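PDB 5I4M: amidase, hydantoinase/carbamoylase family from Burkholderia vietnamiensis, which probably hydrolyses N-carbamoyl-L-amino acids, as a two-zinc hydrolase of the peptidase M20 family. Local coordinates for residues 48-59 / 105-113; 346-356 / 381-392. One frame throughout, in Å; residues are numbered along the deposited sequence. Where two conformers were deposited one is given.

How the interactions relate
Both contacts are buried, and they lie on opposite sides of the chain's centre, with nearest atoms about 12 Å apart. They share no element. Interaction 1 joins the loop leading into helix 57-72 to the loop between strand 99-103 and helix 117-132, beside the zinc ligands. Its chemistry is polar: backbone bonds, an arginine on a carbonyl, a serine and a water. Interaction 2 joins the end of strand 337-350 and the start of helix 353-365 to helix 380-384 and strand 390-395. It is mostly apolar, with one backbone bond across it. The second subunit reaches interaction 1 through Gln108, Pro109 and Thr110, whereas no other chain touches the segments of interaction 2.

Interaction 1. Residues 48-59 / 105-113; sequences GGVCRLALTDLD and ADSQPTGGR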
loop_
_atom_site.group_PDB
_atom_site.type_symbol
_atom_site.label_atom_id
_atom_site.label_comp_id
_atom_site.label_asym_id
_atom_site.label_seq_id
_atom_site.Cartn_x
_atom_site.Cartn_y
_atom_site.Cartn_z
ATOM N N GLY A 48 -10.769 -18.723 9.630
ATOM C CA GLY A 48 -10.275 -19.969 10.177
ATOM C C GLY A 48 -8.786 -20.176 10.049
ATOM O O GLY A 48 -8.328 -21.318 10.146
ATOM N N GLY A 49 -8.021 -19.113 9.797
ATOM C CA GLY A 49 -6.582 -19.162 9.775
ATOM C C GLY A 49 -5.970 -18.513 10.998
ATOM O O GLY A 49 -6.597 -18.390 12.062
ATOM N N VAL A 50 -4.722 -18.092 10.849
ATOM C CA VAL A 50 -3.939 -17.552 11.952
ATOM C C VAL A 50 -3.201 -16.319 11.455
ATOM O O VAL A 50 -2.507 -16.377 10.435
ATOM C CB VAL A 50 -2.938 -18.594 12.491
ATOM C CG1 VAL A 50 -1.995 -17.966 13.497
ATOM C CG2 VAL A 50 -3.701 -19.764 13.114
ATOM N N CYS A 51 -3.349 -15.213 12.173
ATOM C CA CYS A 51 -2.592 -13.989 11.922
ATOM C C CYS A 51 -1.759 -13.743 13.174
ATOM O O CYS A 51 -2.214 -13.087 14.116
ATOM C CB CYS A 51 -3.514 -12.820 11.620
ATOM S SG CYS A 51 -2.623 -11.294 11.308
ATOM N N ARG A 52 -0.539 -14.295 13.189
ATOM C CA ARG A 52 0.298 -14.302 14.379
ATOM C C ARG A 52 1.708 -13.929 13.935
ATOM O O ARG A 52 2.609 -14.762 13.879
ATOM C CB ARG A 52 0.272 -15.664 15.072
ATOM C CG ARG A 52 1.032 -15.735 16.385
ATOM C CD ARG A 52 0.629 -16.984 17.155
ATOM N NE ARG A 52 1.167 -18.191 16.538
ATOM C CZ ARG A 52 0.492 -19.322 16.361
ATOM N NH1 ARG A 52 -0.784 -19.414 16.723
ATOM N NH2 ARG A 52 1.097 -20.365 15.803
ATOM N N LEU A 53 1.890 -12.654 13.604
ATOM C CA LEU A 53 3.177 -12.214 13.093
ATOM C C LEU A 53 4.248 -12.331 14.171
ATOM O O LEU A 53 3.972 -12.242 15.373
ATOM C CB LEU A 53 3.086 -10.785 12.572
ATOM C CG LEU A 53 2.634 -10.616 11.112
ATOM C CD1 LEU A 53 3.666 -11.199 10.155
ATOM C CD2 LEU A 53 1.280 -11.253 10.868
ATOM N N ALA A 54 5.486 -12.554 13.722
ATOM C CA ALA A 54 6.598 -12.755 14.638
ATOM C C ALA A 54 6.741 -11.588 15.610
ATOM O O ALA A 54 6.653 -10.420 15.227
ATOM C CB ALA A 54 7.897 -12.932 13.848
ATOM N N LEU A 55 6.980 -11.925 16.878
ATOM C CA LEU A 55 7.320 -10.983 17.944
ATOM C C LEU A 55 6.193 -9.999 18.249
ATOM O O LEU A 55 6.435 -8.937 18.836
ATOM C CB LEU A 55 8.626 -10.239 17.631
ATOM C CG LEU A 55 9.763 -11.210 17.273
ATOM C CD1 LEU A 55 11.117 -10.500 17.130
ATOM C CD2 LEU A 55 9.863 -12.342 18.311
ATOM N N THR A 56 4.963 -10.322 17.855
ATOM C CA THR A 56 3.789 -9.650 18.394
ATOM C C THR A 56 3.418 -10.266 19.741
ATOM O O THR A 56 3.957 -11.298 20.148
ATOM C CB THR A 56 2.598 -9.788 17.450
ATOM O OG1 THR A 56 2.297 -11.185 17.280
ATOM C CG2 THR A 56 2.899 -9.171 16.093
ATOM N N ASP A 57 2.449 -9.644 20.427
ATOM C CA ASP A 57 1.949 -10.258 21.655
ATOM C C ASP A 57 1.349 -11.635 21.396
ATOM O O ASP A 57 1.368 -12.498 22.287
ATOM C CB ASP A 57 0.901 -9.366 22.318
ATOM C CG ASP A 57 1.511 -8.213 23.066
ATOM O OD1 ASP A 57 2.756 -8.169 23.186
ATOM O OD2 ASP A 57 0.739 -7.367 23.553
ATOM N N LEU A 58 0.782 -11.856 20.202
ATOM C CA LEU A 58 0.231 -13.173 19.883
ATOM C C LEU A 58 1.338 -14.213 19.737
ATOM O O LEU A 58 1.212 -15.337 20.233
ATOM C CB LEU A 58 -0.623 -13.100 18.614
ATOM C CG LEU A 58 -1.894 -12.257 18.769
ATOM C CD1 LEU A 58 -2.572 -12.006 17.413
ATOM C CD2 LEU A 58 -2.854 -12.946 19.718
ATOM N N ASP A 59 2.431 -13.852 19.061
ATOM C CA ASP A 59 3.598 -14.732 18.996
ATOM C C ASP A 59 4.113 -15.041 20.398
ATOM O O ASP A 59 4.426 -16.194 20.716
ATOM C CB ASP A 59 4.683 -14.063 18.144
ATOM C CG ASP A 59 5.807 -15.006 17.733
ATOM O OD1 ASP A 59 5.540 -16.204 17.497
ATOM O OD2 ASP A 59 6.961 -14.533 17.606
ATOM N N ALA A 105 6.757 -20.785 15.229
ATOM C CA ALA A 105 5.402 -20.534 15.690
ATOM C C ALA A 105 4.785 -19.282 15.080
ATOM O O ALA A 105 3.571 -19.090 15.201
ATOM C CB ALA A 105 5.384 -20.423 17.219
ATOM N N ASP A 106 5.583 -18.429 14.435
ATOM C CA ASP A 106 5.047 -17.229 13.812
ATOM C C ASP A 106 4.393 -17.582 12.481
ATOM O O ASP A 106 4.670 -18.627 11.884
ATOM C CB ASP A 106 6.149 -16.177 13.621
ATOM C CG ASP A 106 7.226 -16.617 12.641
ATOM O OD1 ASP A 106 7.984 -17.553 12.976
ATOM O OD2 ASP A 106 7.344 -15.999 11.553
ATOM N N SER A 107 3.504 -16.702 12.019
ATOM C CA SER A 107 2.756 -16.955 10.797
ATOM C C SER A 107 2.760 -15.735 9.891
ATOM O O SER A 107 3.198 -14.643 10.260
ATOM C CB SER A 107 1.297 -17.341 11.091
ATOM O OG SER A 107 0.517 -16.177 11.318
ATOM N N GLN A 108 2.247 -15.956 8.689
ATOM C CA GLN A 108 1.902 -14.884 7.781
ATOM C C GLN A 108 0.634 -14.187 8.260
ATOM O O GLN A 108 -0.111 -14.735 9.077
ATOM C CB GLN A 108 1.688 -15.455 6.384
ATOM C CG GLN A 108 2.929 -16.054 5.807
ATOM C CD GLN A 108 3.827 -14.971 5.260
ATOM O OE1 GLN A 108 3.356 -13.878 4.940
ATOM N NE2 GLN A 108 5.124 -15.257 5.161
ATOM N N PRO A 109 0.360 -12.980 7.749
ATOM C CA PRO A 109 -0.927 -12.336 8.056
ATOM C C PRO A 109 -2.110 -13.150 7.567
ATOM O O PRO A 109 -3.164 -13.153 8.213
ATOM C CB PRO A 109 -0.829 -10.980 7.343
ATOM C CG PRO A 109 0.280 -11.135 6.334
ATOM C CD PRO A 109 1.240 -12.131 6.921
ATOM N N THR A 110 -1.967 -13.824 6.430
ATOM C CA THR A 110 -2.949 -14.790 5.930
ATOM C C THR A 110 -2.479 -16.209 6.220
ATOM O O THR A 110 -2.479 -17.090 5.352
ATOM C CB THR A 110 -3.175 -14.600 4.431
ATOM O OG1 THR A 110 -1.915 -14.675 3.750
ATOM C CG2 THR A 110 -3.823 -13.264 4.142
ATOM N N GLY A 111 -2.049 -16.447 7.446
ATOM C CA GLY A 111 -1.423 -17.712 7.759
ATOM C C GLY A 111 -2.416 -18.834 8.005
ATOM O O GLY A 111 -3.588 -18.634 8.337
ATOM N N GLY A 112 -1.913 -20.056 7.856
ATOM C CA GLY A 112 -2.690 -21.242 8.134
ATOM C C GLY A 112 -2.388 -21.800 9.513
ATOM O O GLY A 112 -1.477 -21.361 10.210
ATOM N N ARG A 113 -3.174 -22.805 9.888
ATOM C CA ARG A 113 -3.056 -23.430 11.198
ATOM C C ARG A 113 -1.951 -24.475 11.277
ATOM O O ARG A 113 -1.772 -25.074 12.343
ATOM C CB ARG A 113 -4.400 -24.070 11.580
ATOM C CG ARG A 113 -5.504 -23.031 11.845
ATOM C CD ARG A 113 -6.910 -23.650 11.907
ATOM N NE ARG A 113 -7.250 -24.258 10.627
ATOM C CZ ARG A 113 -7.755 -25.475 10.474
ATOM N NH1 ARG A 113 -8.031 -26.226 11.538
ATOM N NH2 ARG A 113 -8.000 -25.932 9.249
HETATM O O HOH W 1 5.765 -13.916 11.118
#
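Arg52 holds Ala105 O side-on with two nitrogens, NE at 2.9 Å and NH2 at 2.8 Å. The oxygen lies almost in the guanidinium plane. NH1 turns to Ile42 O, and Val50 CG1 lies over one face of the group, toward its rim. Ser107 N donates to Arg52 O (2.8 Å), and Arg52 N donates to Ser107 OG at 2.9 Å. Ser107 OG sits between its own backbone N and carbonyl carbon (chi1 82°), which lets it face Arg52 N while donating to Gln108 O. Val50 N meets Gly111 O at 2.8 Å in a single antiparallel hydrogen-bonded bridge; the return bond, Gly111 N to Val50 O, is weak. One water accepts from Ala54 N and donates to Asp106 OD2 and Ser107 O. Asp106 also accepts from Glu149 N and Glu150 N. Gln108 NE2 donates to Glu150 and to Asn296 of the second subunit, and its OE1 is hydrogen-bonded to Ser294 of that subunit. Packing is lighter: Ala54 CB lies 3.7 Å from Asp106 CB, and Leu53 CD2 4.0 Å from Pro109 CD. The polar bonds are consistent with a second-shell role, the loop being tied next to the zinc ligands His104, Glu149 and Glu150.

Interaction 2. Residues 346-356 / 381-392; sequences YAPIAFDSACV and ACYLAQVAPTSM
Phe351 packs against Thr390, Ser391 and Met392 at the centre of this contact. Its CB starts 3.2 Å from Thr390 O and also touches Ser391 CB. CG lies 3.7 Å from Ser391 CA. With CG anti to the carbonyl carbon (chi1 -75°), the ring reaches in between helix 380-384 and strand 390-395. On one side, CD1 meets Ala385 CB at 4.0 Å, and CE1 has Ala381 O at the ring edge. On the other, CE2 approaches Met392 CG. At the tip, Phe351 CZ is 3.8 Å from Met392 CG. CZ is also near Cys382 SG, and the Met392 sulfur makes an oblique Met-aromatic contact. Ile349 continues the packing, with CD1 3.8 Å from Ala385 CB. Asp352 N donates to Thr390 O, 2.8 Å and fairly straight. Asp352 then N-caps helix 353-365, its OD2 accepting from Cys355 N through the anti lone pair, while its CG rests on Pro389 CB. Cys355 CB packs on Ser391 CB at 3.6 Å. Tyr346 packs obliquely against Cys382 and Tyr383; its OH is hydrogen-bonded to Gln234 of the 3-phosphoglycerate pocket. The chemistry is thus mainly hydrophobic around one aromatic ring, while the backbone bond and the cap fall at the turn between strand 337-350 and helix 353-365.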
loop_
_atom_site.group_PDB
_atom_site.type_symbol
_atom_site.label_atom_id
_atom_site.label_comp_id
_atom_site.label_asym_id
_atom_site.label_seq_id
_atom_site.Cartn_x
_atom_site.Cartn_y
_atom_site.Cartn_z
ATOM N N TYR A 346 20.187 -17.826 -0.653
ATOM C CA TYR A 346 20.894 -19.053 -0.317
ATOM C C TYR A 346 20.759 -20.037 -1.467
ATOM O O TYR A 346 19.731 -20.082 -2.152
ATOM C CB TYR A 346 20.398 -19.674 1.001
ATOM C CG TYR A 346 18.967 -20.160 1.030
ATOM C CD1 TYR A 346 18.646 -21.469 0.664
ATOM C CD2 TYR A 346 17.937 -19.323 1.465
ATOM C CE1 TYR A 346 17.338 -21.933 0.710
ATOM C CE2 TYR A 346 16.624 -19.776 1.518
ATOM C CZ TYR A 346 16.333 -21.069 1.138
ATOM O OH TYR A 346 15.028 -21.501 1.196
ATOM N N ALA A 347 21.823 -20.792 -1.688
ATOM C CA ALA A 347 21.842 -21.762 -2.759
ATOM C C ALA A 347 20.936 -22.942 -2.416
ATOM O O ALA A 347 20.702 -23.230 -1.236
ATOM C CB ALA A 347 23.264 -22.253 -2.993
ATOM N N PRO A 348 20.412 -23.636 -3.428
ATOM C CA PRO A 348 19.760 -24.928 -3.178
ATOM C C PRO A 348 20.676 -25.811 -2.349
ATOM O O PRO A 348 21.907 -25.771 -2.483
ATOM C CB PRO A 348 19.558 -25.508 -4.583
ATOM C CG PRO A 348 19.639 -24.328 -5.515
ATOM C CD PRO A 348 20.594 -23.372 -4.866
ATOM N N ILE A 349 20.089 -26.603 -1.470
ATOM C CA ILE A 349 20.892 -27.391 -0.546
ATOM C C ILE A 349 20.357 -28.812 -0.516
ATOM O O ILE A 349 19.144 -29.034 -0.586
ATOM C CB ILE A 349 20.927 -26.750 0.861
ATOM C CG1 ILE A 349 21.867 -27.525 1.791
ATOM C CG2 ILE A 349 19.535 -26.638 1.455
ATOM C CD1 ILE A 349 22.371 -26.683 2.944
ATOM N N ALA A 350 21.275 -29.773 -0.464
ATOM C CA ALA A 350 20.937 -31.182 -0.343
ATOM C C ALA A 350 20.967 -31.569 1.127
ATOM O O ALA A 350 21.897 -31.204 1.855
ATOM C CB ALA A 350 21.920 -32.040 -1.146
ATOM N N PHE A 351 19.952 -32.296 1.567
ATOM C CA PHE A 351 19.925 -32.700 2.960
ATOM C C PHE A 351 20.817 -33.921 3.162
ATOM O O PHE A 351 21.260 -34.568 2.205
ATOM C CB PHE A 351 18.484 -32.951 3.402
ATOM C CG PHE A 351 17.701 -31.679 3.621
ATOM C CD1 PHE A 351 18.126 -30.746 4.558
ATOM C CD2 PHE A 351 16.567 -31.399 2.866
ATOM C CE1 PHE A 351 17.416 -29.551 4.757
ATOM C CE2 PHE A 351 15.859 -30.211 3.056
ATOM C CZ PHE A 351 16.278 -29.298 4.002
ATOM N N ASP A 352 21.111 -34.215 4.431
ATOM C CA ASP A 352 22.079 -35.259 4.763
ATOM C C ASP A 352 21.538 -36.633 4.376
ATOM O O ASP A 352 20.392 -36.964 4.688
ATOM C CB ASP A 352 22.404 -35.219 6.257
ATOM C CG ASP A 352 23.315 -36.359 6.686
ATOM O OD1 ASP A 352 24.557 -36.231 6.549
ATOM O OD2 ASP A 352 22.789 -37.388 7.152
ATOM N N SER A 353 22.380 -37.450 3.731
ATOM C CA SER A 353 21.892 -38.707 3.170
ATOM C C SER A 353 21.483 -39.695 4.257
ATOM O O SER A 353 20.511 -40.436 4.083
ATOM C CB SER A 353 22.945 -39.321 2.246
ATOM O OG SER A 353 24.142 -39.597 2.943
ATOM N N ALA A 354 22.202 -39.729 5.383
ATOM C CA ALA A 354 21.802 -40.639 6.456
ATOM C C ALA A 354 20.504 -40.180 7.110
ATOM O O ALA A 354 19.661 -41.008 7.483
ATOM C CB ALA A 354 22.909 -40.758 7.500
ATOM N N CYS A 355 20.326 -38.867 7.263
ATOM C CA CYS A 355 19.064 -38.364 7.788
ATOM C C CYS A 355 17.916 -38.699 6.845
ATOM O O CYS A 355 16.839 -39.126 7.284
ATOM C CB CYS A 355 19.155 -36.853 8.018
ATOM S SG CYS A 355 20.181 -36.414 9.446
ATOM N N VAL A 356 18.120 -38.491 5.547
ATOM C CA VAL A 356 17.088 -38.828 4.571
ATOM C C VAL A 356 16.732 -40.310 4.668
ATOM O O VAL A 356 15.555 -40.686 4.656
ATOM C CB VAL A 356 17.560 -38.439 3.156
ATOM C CG1 VAL A 356 16.662 -39.050 2.090
ATOM C CG2 VAL A 356 17.616 -36.913 3.007
ATOM N N ALA A 381 15.416 -25.645 8.876
ATOM C CA ALA A 381 16.249 -26.803 8.570
ATOM C C ALA A 381 17.248 -26.527 7.442
ATOM O O ALA A 381 18.318 -27.146 7.407
ATOM C CB ALA A 381 15.368 -27.996 8.203
ATOM N N CYS A 382 16.923 -25.627 6.505
ATOM C CA CYS A 382 17.871 -25.337 5.422
ATOM C C CYS A 382 19.163 -24.746 5.961
ATOM O O CYS A 382 20.249 -25.015 5.428
ATOM C CB CYS A 382 17.254 -24.389 4.393
ATOM S SG CYS A 382 15.731 -25.035 3.642
ATOM N N TYR A 383 19.072 -23.929 7.012
ATOM C CA TYR A 383 20.288 -23.404 7.624
ATOM C C TYR A 383 20.928 -24.405 8.574
ATOM O O TYR A 383 22.160 -24.495 8.643
ATOM C CB TYR A 383 19.977 -22.087 8.335
ATOM C CG TYR A 383 19.987 -20.899 7.388
ATOM C CD1 TYR A 383 20.970 -20.772 6.413
ATOM C CD2 TYR A 383 19.010 -19.905 7.468
ATOM C CE1 TYR A 383 20.993 -19.670 5.550
ATOM C CE2 TYR A 383 19.022 -18.812 6.607
ATOM C CZ TYR A 383 20.009 -18.702 5.651
ATOM O OH TYR A 383 20.024 -17.613 4.802
ATOM N N LEU A 384 20.129 -25.180 9.307
ATOM C CA LEU A 384 20.719 -26.197 10.169
ATOM C C LEU A 384 21.544 -27.189 9.367
ATOM O O LEU A 384 22.551 -27.704 9.868
ATOM C CB LEU A 384 19.635 -26.938 10.943
ATOM C CG LEU A 384 18.832 -26.044 11.876
ATOM C CD1 LEU A 384 17.816 -26.873 12.672
ATOM C CD2 LEU A 384 19.773 -25.308 12.803
ATOM N N ALA A 385 21.144 -27.458 8.120
ATOM C CA ALA A 385 21.883 -28.404 7.291
ATOM C C ALA A 385 23.322 -27.970 7.054
ATOM O O ALA A 385 24.162 -28.817 6.739
ATOM C CB ALA A 385 21.183 -28.601 5.945
ATOM N N GLN A 386 23.625 -26.677 7.198
ATOM C CA GLN A 386 24.993 -26.209 7.003
ATOM C C GLN A 386 25.906 -26.575 8.165
ATOM O O GLN A 386 27.132 -26.558 8.004
ATOM C CB GLN A 386 25.009 -24.691 6.795
ATOM C CG GLN A 386 24.255 -24.217 5.544
ATOM C CD GLN A 386 24.575 -22.774 5.195
ATOM O OE1 GLN A 386 25.603 -22.243 5.615
ATOM N NE2 GLN A 386 23.694 -22.131 4.431
ATOM N N VAL A 387 25.351 -26.893 9.333
ATOM C CA VAL A 387 26.158 -27.125 10.526
ATOM C C VAL A 387 25.915 -28.482 11.162
ATOM O O VAL A 387 26.686 -28.875 12.050
ATOM C CB VAL A 387 25.950 -26.007 11.574
ATOM C CG1 VAL A 387 26.443 -24.677 11.015
ATOM C CG2 VAL A 387 24.479 -25.924 11.998
ATOM N N ALA A 388 24.899 -29.228 10.736
ATOM C CA ALA A 388 24.625 -30.518 11.348
ATOM C C ALA A 388 23.930 -31.395 10.326
ATOM O O ALA A 388 23.240 -30.875 9.441
ATOM C CB ALA A 388 23.741 -30.368 12.596
ATOM N N PRO A 389 24.078 -32.716 10.419
ATOM C CA PRO A 389 23.309 -33.610 9.535
ATOM C C PRO A 389 21.819 -33.380 9.733
ATOM O O PRO A 389 21.304 -33.524 10.837
ATOM C CB PRO A 389 23.727 -35.016 9.996
ATOM C CG PRO A 389 24.969 -34.831 10.799
ATOM C CD PRO A 389 24.936 -33.451 11.370
ATOM N N THR A 390 21.130 -33.006 8.648
ATOM C CA THR A 390 19.749 -32.525 8.712
ATOM C C THR A 390 18.941 -33.080 7.545
ATOM O O THR A 390 19.463 -33.195 6.438
ATOM C CB THR A 390 19.704 -30.987 8.645
ATOM O OG1 THR A 390 20.472 -30.421 9.712
ATOM C CG2 THR A 390 18.258 -30.443 8.693
ATOM N N SER A 391 17.666 -33.401 7.777
ATOM C CA SER A 391 16.725 -33.527 6.665
ATOM C C SER A 391 15.337 -33.172 7.189
ATOM O O SER A 391 15.187 -32.707 8.322
ATOM C CB SER A 391 16.782 -34.925 6.027
ATOM O OG SER A 391 16.113 -35.908 6.807
ATOM N N MET A 392 14.321 -33.366 6.352
ATOM C CA MET A 392 12.964 -32.964 6.699
ATOM C C MET A 392 11.965 -34.069 6.389
ATOM O O MET A 392 12.217 -34.969 5.584
ATOM C CB MET A 392 12.543 -31.689 5.956
ATOM C CG MET A 392 13.419 -30.482 6.258
ATOM S SD MET A 392 12.715 -28.997 5.496
ATOM C CE MET A 392 11.260 -28.775 6.538
#